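Local coordinates for sulfoquinovosidase (Escherichia coli, PDB 5AEG), which hydrolyses sulfoquinovosyl diacylglycerides and simple sulfoquinovosides, releasing sulfoquinovose for sulfoglycolysis, at residues A[128-139]-A[599-607]. Residues are numbered along the deposited sequence; the frame is centred on the assembly and turned at random.
Sequences HIYGCGEQFSYF and HTYTLKYQY
An interdomain seam of this GH31 enzyme joins Y130, on the edge strand that begins at 129 in the N-terminal galactose mutarotase-like domain, and the turn beyond it to Y601, in a 3-10 turn, and K604, in the loop ahead of strand 607-609 of the C-terminal domain. The hydroxyl of Y130 donates to a lone pair of the Y601 carbonyl, OH to O 2.6 Å, in the carbonyl plane. Beside it, the H128 ring takes Y601 CB over one face, 4.0 Å from the ring centroid, a CH-pi contact; D140 holds H128 ND1. The Y601 ring, nearly parallel to it but slid well aside, sends its hydroxyl to the E595 carbonyl. A bend at chi3 (68°) brings the ammonium of K604 to the S137 carbonyl, NZ to O 2.7 Å, alongside the Y138 ring. Water 1 adds a bridge, donating to F136 O and accepting from Y605 OH. F139 receives Y130 CD1 over its ring centre, 3.3 Å above the plane, and meets L603 O at its edge. A phenylalanine in place of Y130 would probably leave the Y601 carbonyl without this donor. Side-chain donors thus grip main-chain carbonyls in both directions across the seam, a link probably little dependent on the acceptors' side chains.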
ATOM      1  N   HIS A 128      20.549   6.935   2.103  1.00 22.66           N
ATOM      2  CA  HIS A 128      19.243   6.789   1.428  1.00 22.06           C
ATOM      3  C   HIS A 128      18.193   6.505   2.437  1.00 20.79           C
ATOM      4  O   HIS A 128      18.463   6.035   3.573  1.00 20.86           O
ATOM      5  CB  HIS A 128      19.295   5.660   0.340  1.00 22.31           C
ATOM      6  CG  HIS A 128      20.432   5.811  -0.604  1.00 24.27           C
ATOM      7  ND1 HIS A 128      20.383   6.617  -1.724  1.00 28.21           N
ATOM      8  CD2 HIS A 128      21.707   5.303  -0.571  1.00 27.32           C
ATOM      9  CE1 HIS A 128      21.542   6.554  -2.384  1.00 27.24           C
ATOM     10  NE2 HIS A 128      22.366   5.789  -1.688  1.00 28.52           N
ATOM     11  N   ILE A 129      16.923   6.663   2.007  1.00 21.31           N
ATOM     12  CA  ILE A 129      15.812   6.528   2.878  1.00 19.18           C
ATOM     13  C   ILE A 129      14.695   5.780   2.101  1.00 18.63           C
ATOM     14  O   ILE A 129      14.402   6.148   0.942  1.00 20.44           O
ATOM     15  CB  ILE A 129      15.297   7.913   3.291  1.00 22.87           C
ATOM     16  CG1 ILE A 129      16.294   8.720   4.191  1.00 25.73           C
ATOM     17  CG2 ILE A 129      14.001   7.791   4.042  1.00 21.58           C
ATOM     18  CD1 ILE A 129      16.469   8.068   5.568  1.00 24.85           C
ATOM     19  N   TYR A 130      14.100   4.815   2.738  1.00 18.81           N
ATOM     20  CA  TYR A 130      13.071   4.001   2.102  1.00 21.29           C
ATOM     21  C   TYR A 130      11.873   3.881   3.038  1.00 18.96           C
ATOM     22  O   TYR A 130      11.982   4.015   4.281  1.00 21.63           O
ATOM     23  CB  TYR A 130      13.615   2.593   1.802  1.00 18.43           C
ATOM     24  CG  TYR A 130      14.829   2.631   1.006  1.00 19.19           C
ATOM     25  CD1 TYR A 130      14.801   2.800  -0.368  1.00 20.78           C
ATOM     26  CD2 TYR A 130      16.077   2.546   1.628  1.00 21.73           C
ATOM     27  CE1 TYR A 130      15.979   2.921  -1.114  1.00 22.73           C
ATOM     28  CE2 TYR A 130      17.252   2.631   0.912  1.00 21.58           C
ATOM     29  CZ  TYR A 130      17.216   2.849  -0.454  1.00 23.43           C
ATOM     30  OH  TYR A 130      18.329   2.937  -1.203  1.00 23.56           O
ATOM     31  N   GLY A 131      10.737   3.620   2.417  1.00 20.52           N
ATOM     32  CA  GLY A 131       9.526   3.358   3.141  1.00 18.88           C
ATOM     33  C   GLY A 131       8.501   4.453   2.997  1.00 19.15           C
ATOM     34  O   GLY A 131       8.158   4.903   1.895  1.00 18.35           O
ATOM     35  N   CYS A 132       7.997   4.872   4.130  1.00 19.84           N
ATOM     36  CA  CYS A 132       6.899   5.818   4.237  1.00 18.96           C
ATOM     37  C   CYS A 132       5.619   5.290   3.640  1.00 19.33           C
ATOM     38  O   CYS A 132       4.767   6.085   3.185  1.00 19.93           O
ATOM     39  CB  CYS A 132       7.209   7.228   3.769  1.00 18.59           C
ATOM     40  SG  CYS A 132       8.299   8.238   4.829  1.00 21.93           S
ATOM     41  N   GLY A 133       5.417   3.987   3.744  1.00 19.85           N
ATOM     42  CA  GLY A 133       4.222   3.305   3.235  1.00 19.00           C
ATOM     43  C   GLY A 133       4.390   2.943   1.785  1.00 20.15           C
ATOM     44  O   GLY A 133       5.445   2.407   1.385  1.00 20.19           O
ATOM     45  N   GLU A 134       3.356   3.216   0.982  1.00 18.35           N
ATOM     46  CA  GLU A 134       3.340   2.849  -0.444  1.00 18.12           C
ATOM     47  C   GLU A 134       3.543   4.129  -1.237  1.00 17.74           C
ATOM     48  O   GLU A 134       2.649   4.980  -1.339  1.00 17.03           O
ATOM     49  CB  GLU A 134       2.025   2.140  -0.798  1.00 16.96           C
ATOM     50  CG  GLU A 134       2.002   1.505  -2.231  1.00 17.51           C
ATOM     51  CD  GLU A 134       0.728   0.778  -2.478  1.00 18.95           C
ATOM     52  OE1 GLU A 134      -0.217   1.018  -1.649  1.00 19.90           O
ATOM     53  OE2 GLU A 134       0.688  -0.119  -3.345  1.00 16.66           O
ATOM     54  N   GLN A 135       4.726   4.232  -1.834  1.00 17.96           N
ATOM     55  CA  GLN A 135       5.202   5.318  -2.607  1.00 16.62           C
ATOM     56  C   GLN A 135       5.332   4.922  -4.081  1.00 18.55           C
ATOM     57  O   GLN A 135       5.876   3.887  -4.405  1.00 16.94           O
ATOM     58  CB  GLN A 135       6.518   5.809  -2.046  1.00 17.35           C
ATOM     59  CG  GLN A 135       6.357   6.415  -0.628  1.00 18.16           C
ATOM     60  CD  GLN A 135       5.480   7.674  -0.618  1.00 16.94           C
ATOM     61  OE1 GLN A 135       5.356   8.407  -1.636  1.00 18.97           O
ATOM     62  NE2 GLN A 135       4.951   7.994   0.541  1.00 18.41           N
ATOM     63  N   PHE A 136       4.722   5.722  -4.941  1.00 17.92           N
ATOM     64  CA  PHE A 136       4.612   5.325  -6.343  1.00 17.03           C
ATOM     65  C   PHE A 136       5.538   6.045  -7.316  1.00 19.84           C
ATOM     66  O   PHE A 136       5.682   5.586  -8.451  1.00 18.58           O
ATOM     67  CB  PHE A 136       3.134   5.549  -6.773  1.00 18.07           C
ATOM     68  CG  PHE A 136       2.150   4.586  -6.208  1.00 17.69           C
ATOM     69  CD1 PHE A 136       1.538   4.855  -4.979  1.00 17.72           C
ATOM     70  CD2 PHE A 136       1.720   3.475  -6.936  1.00 19.76           C
ATOM     71  CE1 PHE A 136       0.618   4.010  -4.436  1.00 17.35           C
ATOM     72  CE2 PHE A 136       0.773   2.654  -6.426  1.00 16.66           C
ATOM     73  CZ  PHE A 136       0.233   2.914  -5.159  1.00 16.87           C
ATOM     74  N   SER A 137       6.106   7.211  -6.959  1.00 16.48           N
ATOM     75  CA  SER A 137       7.053   7.924  -7.799  1.00 18.21           C
ATOM     76  C   SER A 137       8.521   7.820  -7.376  1.00 19.23           C
ATOM     77  O   SER A 137       9.436   8.031  -8.191  1.00 19.90           O
ATOM     78  CB  SER A 137       6.708   9.435  -7.845  1.00 18.42           C
ATOM     79  OG  SER A 137       5.431   9.663  -8.444  1.00 19.85           O
ATOM     80  N   TYR A 138       8.754   7.521  -6.106  1.00 18.23           N
ATOM     81  CA  TYR A 138      10.091   7.441  -5.525  1.00 19.79           C
ATOM     82  C   TYR A 138      10.148   6.178  -4.701  1.00 22.14           C
ATOM     83  O   TYR A 138       9.140   5.812  -4.050  1.00 23.33           O
ATOM     84  CB  TYR A 138      10.384   8.662  -4.637  1.00 20.14           C
ATOM     85  CG  TYR A 138      10.578   9.904  -5.475  1.00 21.75           C
ATOM     86  CD1 TYR A 138      11.734  10.084  -6.228  1.00 27.00           C
ATOM     87  CD2 TYR A 138       9.550  10.852  -5.601  1.00 20.68           C
ATOM     88  CE1 TYR A 138      11.868  11.197  -7.094  1.00 31.49           C
ATOM     89  CE2 TYR A 138       9.691  11.966  -6.395  1.00 24.94           C
ATOM     90  CZ  TYR A 138      10.831  12.151  -7.130  1.00 30.27           C
ATOM     91  OH  TYR A 138      10.892  13.278  -7.904  1.00 33.11           O
ATOM     92  N   PHE A 139      11.307   5.489  -4.723  1.00 18.65           N
ATOM     93  CA  PHE A 139      11.524   4.443  -3.729  1.00 19.54           C
ATOM     94  C   PHE A 139      12.507   5.033  -2.741  1.00 18.46           C
ATOM     95  O   PHE A 139      12.148   5.242  -1.554  1.00 19.61           O
ATOM     96  CB  PHE A 139      12.009   3.122  -4.392  1.00 20.49           C
ATOM     97  CG  PHE A 139      12.397   2.045  -3.411  1.00 18.46           C
ATOM     98  CD1 PHE A 139      11.668   1.810  -2.219  1.00 18.32           C
ATOM     99  CD2 PHE A 139      13.536   1.256  -3.679  1.00 19.04           C
ATOM    100  CE1 PHE A 139      12.067   0.845  -1.287  1.00 17.85           C
ATOM    101  CE2 PHE A 139      13.926   0.285  -2.776  1.00 18.67           C
ATOM    102  CZ  PHE A 139      13.170   0.051  -1.593  1.00 19.66           C
ATOM    103  N   HIS A 599      25.042   0.571  -6.384  1.00 26.10           N
ATOM    104  CA  HIS A 599      24.126   0.868  -7.434  1.00 26.71           C
ATOM    105  C   HIS A 599      22.705   0.384  -7.083  1.00 24.63           C
ATOM    106  O   HIS A 599      21.705   1.011  -7.481  1.00 27.67           O
ATOM    107  CB  HIS A 599      24.604   0.282  -8.758  1.00 28.61           C
ATOM    108  CG  HIS A 599      23.842   0.840  -9.923  1.00 36.20           C
ATOM    109  ND1 HIS A 599      23.765   2.200 -10.185  1.00 40.14           N
ATOM    110  CD2 HIS A 599      23.038   0.246 -10.836  1.00 37.60           C
ATOM    111  CE1 HIS A 599      22.968   2.408 -11.217  1.00 39.97           C
ATOM    112  NE2 HIS A 599      22.538   1.235 -11.654  1.00 31.87           N
ATOM    113  N   THR A 600      22.620  -0.654  -6.327  1.00 21.20           N
ATOM    114  CA  THR A 600      21.294  -1.307  -6.064  1.00 21.35           C
ATOM    115  C   THR A 600      20.372  -0.369  -5.211  1.00 24.74           C
ATOM    116  O   THR A 600      19.142  -0.537  -5.242  1.00 22.24           O
ATOM    117  CB  THR A 600      21.383  -2.623  -5.358  1.00 22.19           C
ATOM    118  OG1 THR A 600      21.944  -2.488  -4.026  1.00 23.65           O
ATOM    119  CG2 THR A 600      22.180  -3.682  -6.207  1.00 21.69           C
ATOM    120  N   TYR A 601      20.966   0.663  -4.582  1.00 22.43           N
ATOM    121  CA  TYR A 601      20.211   1.526  -3.654  1.00 24.13           C
ATOM    122  C   TYR A 601      19.399   2.523  -4.401  1.00 22.77           C
ATOM    123  O   TYR A 601      18.500   3.148  -3.829  1.00 24.50           O
ATOM    124  CB  TYR A 601      21.159   2.185  -2.598  1.00 22.72           C
ATOM    125  CG  TYR A 601      21.749   1.167  -1.626  1.00 22.75           C
ATOM    126  CD1 TYR A 601      22.945   0.480  -1.906  1.00 21.94           C
ATOM    127  CD2 TYR A 601      21.151   0.908  -0.416  1.00 22.11           C
ATOM    128  CE1 TYR A 601      23.451  -0.456  -1.026  1.00 23.83           C
ATOM    129  CE2 TYR A 601      21.653  -0.015   0.481  1.00 24.45           C
ATOM    130  CZ  TYR A 601      22.829  -0.706   0.171  1.00 23.10           C
ATOM    131  OH  TYR A 601      23.272  -1.612   1.107  1.00 23.78           O
ATOM    132  N   THR A 602      19.709   2.760  -5.675  1.00 21.97           N
ATOM    133  CA  THR A 602      19.036   3.783  -6.414  1.00 24.58           C
ATOM    134  C   THR A 602      18.057   3.193  -7.480  1.00 23.06           C
ATOM    135  O   THR A 602      17.515   3.941  -8.239  1.00 24.30           O
ATOM    136  CB  THR A 602      20.046   4.721  -7.119  1.00 27.98           C
ATOM    137  OG1 THR A 602      20.841   3.968  -7.989  1.00 36.30           O
ATOM    138  CG2 THR A 602      20.948   5.462  -6.093  1.00 37.92           C
ATOM    139  N   LEU A 603      17.938   1.878  -7.541  1.00 19.65           N
ATOM    140  CA  LEU A 603      17.063   1.219  -8.471  1.00 21.21           C
ATOM    141  C   LEU A 603      15.600   1.435  -7.968  1.00 19.82           C
ATOM    142  O   LEU A 603      15.314   1.357  -6.740  1.00 19.11           O
ATOM    143  CB  LEU A 603      17.353  -0.269  -8.572  1.00 21.76           C
ATOM    144  CG  LEU A 603      18.758  -0.665  -9.111  1.00 21.34           C
ATOM    145  CD1 LEU A 603      18.928  -2.159  -8.986  1.00 23.11           C
ATOM    146  CD2 LEU A 603      18.958  -0.193 -10.519  1.00 25.24           C
ATOM    147  N   LYS A 604      14.727   1.621  -8.924  1.00 21.11           N
ATOM    148  CA  LYS A 604      13.242   1.823  -8.671  1.00 23.47           C
ATOM    149  C   LYS A 604      12.349   0.804  -9.367  1.00 20.91           C
ATOM    150  O   LYS A 604      11.221   0.554  -8.903  1.00 18.44           O
ATOM    151  CB  LYS A 604      12.833   3.244  -9.228  1.00 23.69           C
ATOM    152  CG  LYS A 604      13.622   4.333  -8.619  1.00 33.71           C
ATOM    153  CD  LYS A 604      13.401   5.716  -9.292  1.00 34.30           C
ATOM    154  CE  LYS A 604      12.008   6.137  -8.996  1.00 29.80           C
ATOM    155  NZ  LYS A 604      11.949   7.618  -9.193  1.00 28.92           N
ATOM    156  N   TYR A 605      12.793   0.284 -10.527  1.00 20.60           N
ATOM    157  CA  TYR A 605      11.907  -0.450 -11.490  1.00 20.65           C
ATOM    158  C   TYR A 605      12.336  -1.944 -11.696  1.00 20.90           C
ATOM    159  O   TYR A 605      11.935  -2.577 -12.655  1.00 22.25           O
ATOM    160  CB  TYR A 605      11.793   0.348 -12.789  1.00 20.56           C
ATOM    161  CG  TYR A 605      11.234   1.744 -12.550  1.00 18.85           C
ATOM    162  CD1 TYR A 605       9.939   1.917 -12.001  1.00 19.09           C
ATOM    163  CD2 TYR A 605      11.974   2.889 -12.847  1.00 23.05           C
ATOM    164  CE1 TYR A 605       9.430   3.177 -11.737  1.00 17.75           C
ATOM    165  CE2 TYR A 605      11.454   4.161 -12.620  1.00 21.02           C
ATOM    166  CZ  TYR A 605      10.187   4.295 -12.059  1.00 20.43           C
ATOM    167  OH  TYR A 605       9.703   5.577 -11.781  1.00 20.51           O
ATOM    168  N   GLN A 606      13.099  -2.482 -10.742  1.00 17.83           N
ATOM    169  CA  GLN A 606      13.399  -3.885 -10.672  1.00 19.42           C
ATOM    170  C   GLN A 606      13.511  -4.348  -9.264  1.00 18.94           C
ATOM    171  O   GLN A 606      13.655  -3.566  -8.322  1.00 19.65           O
ATOM    172  CB  GLN A 606      14.706  -4.158 -11.473  1.00 20.01           C
ATOM    173  CG  GLN A 606      15.892  -3.442 -11.014  1.00 19.26           C
ATOM    174  CD  GLN A 606      17.156  -3.886 -11.771  1.00 19.31           C
ATOM    175  OE1 GLN A 606      17.474  -3.345 -12.854  1.00 19.95           O
ATOM    176  NE2 GLN A 606      17.782  -4.937 -11.293  1.00 21.23           N
ATOM    177  N   TYR A 607      13.361  -5.679  -9.120  1.00 17.81           N
ATOM    178  CA  TYR A 607      13.198  -6.320  -7.883  1.00 18.47           C
ATOM    179  C   TYR A 607      13.642  -7.735  -7.926  1.00 20.26           C
ATOM    180  O   TYR A 607      13.840  -8.286  -8.996  1.00 18.75           O
ATOM    181  CB  TYR A 607      11.745  -6.262  -7.325  1.00 19.37           C
ATOM    182  CG  TYR A 607      10.715  -6.930  -8.181  1.00 17.86           C
ATOM    183  CD1 TYR A 607      10.167  -6.271  -9.329  1.00 20.43           C
ATOM    184  CD2 TYR A 607      10.239  -8.186  -7.885  1.00 20.00           C
ATOM    185  CE1 TYR A 607       9.197  -6.888 -10.133  1.00 18.18           C
ATOM    186  CE2 TYR A 607       9.275  -8.816  -8.704  1.00 18.56           C
ATOM    187  CZ  TYR A 607       8.750  -8.153  -9.814  1.00 17.83           C
ATOM    188  OH  TYR A 607       7.776  -8.812 -10.540  1.00 19.24           O
TER
HETATM  189  O   HOH W   1       7.368   5.562 -10.643  1.00 19.62           O